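Local coordinates for single-strand binding protein (Thermus aquaticus, PDB 2FXQ) that binds single-stranded DNA and probably recruits partner proteins to it during DNA replication, recombination and repair, at residues 52-57 with 199-204; 143-148 with 182-187. One frame throughout, in Å; residues are numbered along the deposited sequence.

Interaction 1: residues 52-57 with 199-204; sequences WYHRVR and GRLVND
N203 reaches across from strand 199-204, in the second OB-fold of the chain, to the backbone of Y53 on strand 52-57, in the first, so the contact joins the two SSB domains. The strands do not pair as in a sheet: their axes run at 105° to each other and come within 6.2 Å. From CB of N203, the side chain leaves beside its own backbone N (chi1 -65°) and sets the amide against the Y53 backbone. N203 CG faces the backbone N and O of Y53, 3.6 Å from Y53 O. Y53 N, 2.8 Å from N203 OD1, lies in the plane of the side-chain carbonyl, on a lone pair of the oxygen, while N203 ND2 donates to Y53 O at 2.9 Å with a nearly straight N-H. Both polar ends are thus spent on one residue, which fixes the rotation of the amide and leaves little doubt which end is oxygen. The same OD1 also sits close to W52 CA. Beside this pair, the H54 ring turns its NE2 to L201 O at 3.2 Å; the donor stands above the carbonyl plane instead of on a lone pair, although the oxygen lies close to the plane of the ring. L201 O also receives N129 ND2, and H54 ND1 is bonded to T217 OG1 on strand 213-225, so both ring nitrogens are engaged and the imidazole is held from two ends. Over one face of that ring lies L201 CD1, a CH-pi contact 3.7 Å from the H54 ring centroid and only 4° off its normal.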
loop_
_atom_site.group_PDB
_atom_site.type_symbol
_atom_site.label_atom_id
_atom_site.label_comp_id
_atom_site.label_asym_id
_atom_site.label_seq_id
_atom_site.Cartn_x
_atom_site.Cartn_y
_atom_site.Cartn_z
ATOM N N TRP A 52 -5.742 16.637 -3.590
ATOM C CA TRP A 52 -6.697 15.682 -4.051
ATOM C C TRP A 52 -7.872 15.855 -3.094
ATOM O O TRP A 52 -7.662 16.241 -1.932
ATOM C CB TRP A 52 -6.109 14.246 -4.027
ATOM C CG TRP A 52 -5.563 13.637 -2.745
ATOM C CD1 TRP A 52 -4.216 13.468 -2.403
ATOM C CD2 TRP A 52 -6.321 13.041 -1.689
ATOM N NE1 TRP A 52 -4.148 12.808 -1.196
ATOM C CE2 TRP A 52 -5.401 12.525 -0.744
ATOM C CE3 TRP A 52 -7.704 12.897 -1.433
ATOM C CZ2 TRP A 52 -5.807 11.852 0.433
ATOM C CZ3 TRP A 52 -8.113 12.217 -0.246
ATOM C CH2 TRP A 52 -7.142 11.717 0.667
ATOM N N TYR A 53 -9.083 15.590 -3.590
ATOM C CA TYR A 53 -10.298 15.608 -2.821
ATOM C C TYR A 53 -11.023 14.381 -3.291
ATOM O O TYR A 53 -11.262 14.210 -4.497
ATOM C CB TYR A 53 -11.206 16.853 -3.147
ATOM C CG TYR A 53 -10.491 18.123 -2.822
ATOM C CD1 TYR A 53 -9.662 18.756 -3.775
ATOM C CD2 TYR A 53 -10.565 18.665 -1.534
ATOM C CE1 TYR A 53 -8.944 19.933 -3.448
ATOM C CE2 TYR A 53 -9.839 19.859 -1.200
ATOM C CZ TYR A 53 -9.046 20.476 -2.164
ATOM O OH TYR A 53 -8.348 21.633 -1.803
ATOM N N HIS A 54 -11.439 13.535 -2.360
ATOM C CA HIS A 54 -12.173 12.356 -2.774
ATOM C C HIS A 54 -13.264 12.033 -1.815
ATOM O O HIS A 54 -13.076 12.169 -0.593
ATOM C CB HIS A 54 -11.248 11.141 -2.830
ATOM C CG HIS A 54 -10.137 11.299 -3.816
ATOM N ND1 HIS A 54 -10.378 11.596 -5.141
ATOM C CD2 HIS A 54 -8.799 11.173 -3.685
ATOM C CE1 HIS A 54 -9.231 11.650 -5.789
ATOM N NE2 HIS A 54 -8.253 11.447 -4.919
ATOM N N ARG A 55 -14.336 11.496 -2.369
ATOM C CA ARG A 55 -15.459 11.048 -1.575
ATOM C C ARG A 55 -15.259 9.616 -1.129
ATOM O O ARG A 55 -14.804 8.767 -1.898
ATOM C CB ARG A 55 -16.748 11.146 -2.369
ATOM C CG ARG A 55 -17.955 10.574 -1.584
ATOM C CD ARG A 55 -18.662 11.586 -0.685
ATOM N NE ARG A 55 -19.937 11.985 -1.283
ATOM C CZ ARG A 55 -20.336 13.235 -1.463
ATOM N NH1 ARG A 55 -19.573 14.254 -1.100
ATOM N NH2 ARG A 55 -21.519 13.473 -2.016
ATOM N N VAL A 56 -15.545 9.358 0.133
ATOM C CA VAL A 56 -15.477 8.006 0.665
ATOM C C VAL A 56 -16.858 7.706 1.249
ATOM O O VAL A 56 -17.323 8.426 2.169
ATOM C CB VAL A 56 -14.395 7.882 1.755
ATOM C CG1 VAL A 56 -14.413 6.473 2.439
ATOM C CG2 VAL A 56 -12.989 8.085 1.113
ATOM N N ARG A 57 -17.442 6.606 0.806
ATOM C CA ARG A 57 -18.752 6.225 1.336
ATOM C C ARG A 57 -18.663 5.006 2.262
ATOM O O ARG A 57 -18.136 3.952 1.844
ATOM C CB ARG A 57 -19.656 5.860 0.164
ATOM C CG ARG A 57 -21.039 5.352 0.606
ATOM C CD ARG A 57 -22.043 5.434 -0.540
ATOM N NE ARG A 57 -22.488 6.833 -0.670
ATOM C CZ ARG A 57 -23.482 7.221 -1.471
ATOM N NH1 ARG A 57 -24.088 6.343 -2.252
ATOM N NH2 ARG A 57 -23.864 8.475 -1.498
ATOM N N GLY A 199 -0.931 2.633 -8.099
ATOM C CA GLY A 199 -1.037 4.038 -8.436
ATOM C C GLY A 199 -1.623 4.831 -7.290
ATOM O O GLY A 199 -1.529 4.424 -6.154
ATOM N N ARG A 200 -2.256 5.941 -7.623
ATOM C CA ARG A 200 -2.824 6.806 -6.598
ATOM C C ARG A 200 -4.041 7.452 -7.221
ATOM O O ARG A 200 -4.154 7.534 -8.448
ATOM C CB ARG A 200 -1.787 7.860 -6.170
ATOM C CG ARG A 200 -1.240 8.740 -7.266
ATOM C CD ARG A 200 -0.239 9.742 -6.644
ATOM N NE ARG A 200 0.365 10.549 -7.686
ATOM C CZ ARG A 200 1.315 11.456 -7.463
ATOM N NH1 ARG A 200 1.748 11.712 -6.234
ATOM N NH2 ARG A 200 1.788 12.156 -8.463
ATOM N N LEU A 201 -4.897 7.995 -6.373
ATOM C CA LEU A 201 -6.151 8.566 -6.873
ATOM C C LEU A 201 -5.954 10.053 -7.049
ATOM O O LEU A 201 -5.428 10.720 -6.147
ATOM C CB LEU A 201 -7.205 8.359 -5.787
ATOM C CG LEU A 201 -8.293 7.346 -5.997
ATOM C CD1 LEU A 201 -9.577 7.785 -5.177
ATOM C CD2 LEU A 201 -8.723 7.153 -7.446
ATOM N N VAL A 202 -6.246 10.574 -8.246
ATOM C CA VAL A 202 -5.988 12.000 -8.469
ATOM C C VAL A 202 -7.262 12.650 -8.992
ATOM O O VAL A 202 -8.198 11.987 -9.381
ATOM C CB VAL A 202 -4.817 12.245 -9.504
ATOM C CG1 VAL A 202 -3.457 11.663 -8.995
ATOM C CG2 VAL A 202 -5.172 11.612 -10.820
ATOM N N ASN A 203 -7.241 13.983 -9.086
ATOM C CA ASN A 203 -8.381 14.690 -9.617
ATOM C C ASN A 203 -7.930 15.326 -10.918
ATOM O O ASN A 203 -6.958 16.060 -10.943
ATOM C CB ASN A 203 -8.820 15.818 -8.683
ATOM C CG ASN A 203 -9.336 15.320 -7.339
ATOM O OD1 ASN A 203 -8.733 15.606 -6.354
ATOM N ND2 ASN A 203 -10.489 14.635 -7.309
ATOM N N ASP A 204 -8.592 14.990 -11.991
ATOM C CA ASP A 204 -8.271 15.575 -13.317
ATOM C C ASP A 204 -9.278 16.670 -13.689
ATOM O O ASP A 204 -10.431 16.608 -13.263
ATOM C CB ASP A 204 -8.303 14.496 -14.382
ATOM C CG ASP A 204 -7.593 14.925 -15.660
ATOM O OD1 ASP A 204 -6.951 16.014 -15.668
ATOM O OD2 ASP A 204 -7.639 14.235 -16.705
#

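Interaction 2: residues 143-148 with 182-187; sequences LRYTPQ and LAEWAS
L143 lays its forked end against helix 180-186 and the residue S187 that follows it, with CG anti to the backbone N (chi1 -175°) and the two methyls parted over different residues. L143 CD1 meets the A183 methyl, CB, at 4.0 Å and lies slightly nearer the carbonyl oxygen of the same residue. L143 CD2 touches both CB and OG of S187, at 3.9 Å from S187 CB. S187 turns its hydroxyl back on the helix, S187 OG donating to E184 O at 2.7 Å. The contact is on the surface of the second OB-fold, where the short strand 144-145 edges strand 151-160 and the helix follows directly on strand 171-179; the side chains of L143, Y145 and E184 all touch A151 on strand 151-160. Farther out, Y145 OH donates to E184 OE1 at 2.8 Å. The oxygen is near the plane of the phenol ring at its edge, and it takes the proton on its anti lone pair, away from the other carboxylate oxygen. E184 bends at chi2 (124°) to bring this oxygen over, and the carboxylate is turned 46° from the tyrosine ring.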
loop_
_atom_site.group_PDB
_atom_site.type_symbol
_atom_site.label_atom_id
_atom_site.label_comp_id
_atom_site.label_asym_id
_atom_site.label_seq_id
_atom_site.Cartn_x
_atom_site.Cartn_y
_atom_site.Cartn_z
ATOM N N LEU A 143 -1.668 6.030 -27.194
ATOM C CA LEU A 143 -0.625 6.944 -26.725
ATOM C C LEU A 143 -0.860 8.332 -27.320
ATOM O O LEU A 143 -1.139 8.435 -28.537
ATOM C CB LEU A 143 0.738 6.449 -27.173
ATOM C CG LEU A 143 2.007 7.190 -26.709
ATOM C CD1 LEU A 143 2.065 7.239 -25.161
ATOM C CD2 LEU A 143 3.208 6.401 -27.272
ATOM N N ARG A 144 -0.769 9.377 -26.491
ATOM C CA ARG A 144 -0.675 10.745 -27.024
ATOM C C ARG A 144 0.511 11.468 -26.410
ATOM O O ARG A 144 1.186 10.973 -25.467
ATOM C CB ARG A 144 -1.922 11.572 -26.719
ATOM C CG ARG A 144 -3.258 10.855 -26.649
ATOM C CD ARG A 144 -4.431 11.847 -26.579
ATOM N NE ARG A 144 -3.974 13.128 -26.023
ATOM C CZ ARG A 144 -3.924 13.415 -24.718
ATOM N NH1 ARG A 144 -4.342 12.538 -23.806
ATOM N NH2 ARG A 144 -3.457 14.594 -24.321
ATOM N N TYR A 145 0.762 12.649 -26.937
ATOM C CA TYR A 145 1.759 13.545 -26.376
ATOM C C TYR A 145 1.108 14.875 -26.008
ATOM O O TYR A 145 0.359 15.385 -26.797
ATOM C CB TYR A 145 2.886 13.706 -27.385
ATOM C CG TYR A 145 3.709 12.442 -27.488
ATOM C CD1 TYR A 145 3.385 11.436 -28.422
ATOM C CD2 TYR A 145 4.758 12.225 -26.619
ATOM C CE1 TYR A 145 4.130 10.260 -28.493
ATOM C CE2 TYR A 145 5.532 11.081 -26.708
ATOM C CZ TYR A 145 5.204 10.099 -27.655
ATOM O OH TYR A 145 5.992 8.954 -27.712
ATOM N N THR A 146 1.362 15.409 -24.804
ATOM C CA THR A 146 0.837 16.752 -24.447
ATOM C C THR A 146 1.491 17.788 -25.356
ATOM O O THR A 146 2.490 17.486 -26.008
ATOM C CB THR A 146 1.164 17.131 -22.996
ATOM O OG1 THR A 146 2.567 17.382 -22.878
ATOM C CG2 THR A 146 0.850 15.970 -22.002
ATOM N N PRO A 147 0.984 19.017 -25.389
ATOM C CA PRO A 147 1.636 20.074 -26.201
ATOM C C PRO A 147 3.155 20.179 -25.950
ATOM O O PRO A 147 3.952 20.323 -26.889
ATOM C CB PRO A 147 0.903 21.334 -25.775
ATOM C CG PRO A 147 -0.486 20.819 -25.474
ATOM C CD PRO A 147 -0.244 19.503 -24.727
ATOM N N GLN A 148 3.557 20.017 -24.688
ATOM C CA GLN A 148 4.981 20.027 -24.352
ATOM C C GLN A 148 5.709 18.724 -24.654
ATOM O O GLN A 148 6.895 18.589 -24.304
ATOM C CB GLN A 148 5.181 20.381 -22.885
ATOM C CG GLN A 148 6.034 21.637 -22.678
ATOM C CD GLN A 148 5.477 22.538 -21.592
ATOM O OE1 GLN A 148 4.259 22.759 -21.521
ATOM N NE2 GLN A 148 6.360 23.052 -20.734
ATOM N N LEU A 182 6.266 5.210 -18.466
ATOM C CA LEU A 182 5.255 4.197 -18.259
ATOM C C LEU A 182 4.182 4.269 -19.330
ATOM O O LEU A 182 3.644 3.240 -19.718
ATOM C CB LEU A 182 4.580 4.435 -16.873
ATOM C CG LEU A 182 5.213 3.835 -15.618
ATOM C CD1 LEU A 182 4.153 4.154 -14.511
ATOM C CD2 LEU A 182 5.369 2.310 -15.830
ATOM N N ALA A 183 3.879 5.491 -19.814
ATOM C CA ALA A 183 2.923 5.635 -20.967
ATOM C C ALA A 183 3.531 4.968 -22.229
ATOM O O ALA A 183 2.846 4.224 -22.959
ATOM C CB ALA A 183 2.608 7.095 -21.250
ATOM N N GLU A 184 4.818 5.201 -22.456
ATOM C CA GLU A 184 5.463 4.614 -23.652
ATOM C C GLU A 184 5.485 3.113 -23.569
ATOM O O GLU A 184 5.221 2.433 -24.546
ATOM C CB GLU A 184 6.890 5.099 -23.786
ATOM C CG GLU A 184 7.077 5.910 -25.050
ATOM C CD GLU A 184 7.627 7.239 -24.691
ATOM O OE1 GLU A 184 7.512 8.170 -25.502
ATOM O OE2 GLU A 184 8.149 7.316 -23.560
ATOM N N TRP A 185 5.809 2.595 -22.403
ATOM C CA TRP A 185 5.746 1.141 -22.191
ATOM C C TRP A 185 4.316 0.604 -22.336
ATOM O O TRP A 185 4.102 -0.420 -22.981
ATOM C CB TRP A 185 6.280 0.825 -20.782
ATOM C CG TRP A 185 6.207 -0.607 -20.444
ATOM C CD1 TRP A 185 7.175 -1.582 -20.690
ATOM C CD2 TRP A 185 5.112 -1.277 -19.790
ATOM N NE1 TRP A 185 6.721 -2.795 -20.214
ATOM C CE2 TRP A 185 5.472 -2.640 -19.663
ATOM C CE3 TRP A 185 3.872 -0.855 -19.288
ATOM C CZ2 TRP A 185 4.621 -3.583 -19.079
ATOM C CZ3 TRP A 185 3.030 -1.760 -18.764
ATOM C CH2 TRP A 185 3.416 -3.137 -18.618
ATOM N N ALA A 186 3.331 1.283 -21.729
ATOM C CA ALA A 186 1.925 0.822 -21.770
ATOM C C ALA A 186 1.376 0.795 -23.193
ATOM O O ALA A 186 0.457 0.020 -23.528
ATOM C CB ALA A 186 1.050 1.703 -20.851
ATOM N N SER A 187 1.969 1.623 -24.049
ATOM C CA SER A 187 1.533 1.642 -25.459
ATOM C C SER A 187 1.735 0.283 -26.185
ATOM O O SER A 187 1.126 0.069 -27.232
ATOM C CB SER A 187 2.216 2.779 -26.235
ATOM O OG SER A 187 3.541 2.421 -26.614
#

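Interaction 2 is nested along the chain inside the loop closed by interaction 1: residues 52-57, then 143-148, 182-187 and finally 199-204. Their centres are 22 Å apart and the nearest atoms about 8 Å, with no touch between them. Interaction 1 lies only 4 Å from the centre of the chain and ties the two OB-folds together; interaction 2 lies 20 Å from it, wholly within the second fold. They are linked through that fold, since strand 194-207, which pairs with strand 129-137, is the next element of secondary structure after helix 180-186. One chain thus holds two SSB domains joined at its middle, and interaction 2, with helix 180-186, sits at the surface of the second OB-fold.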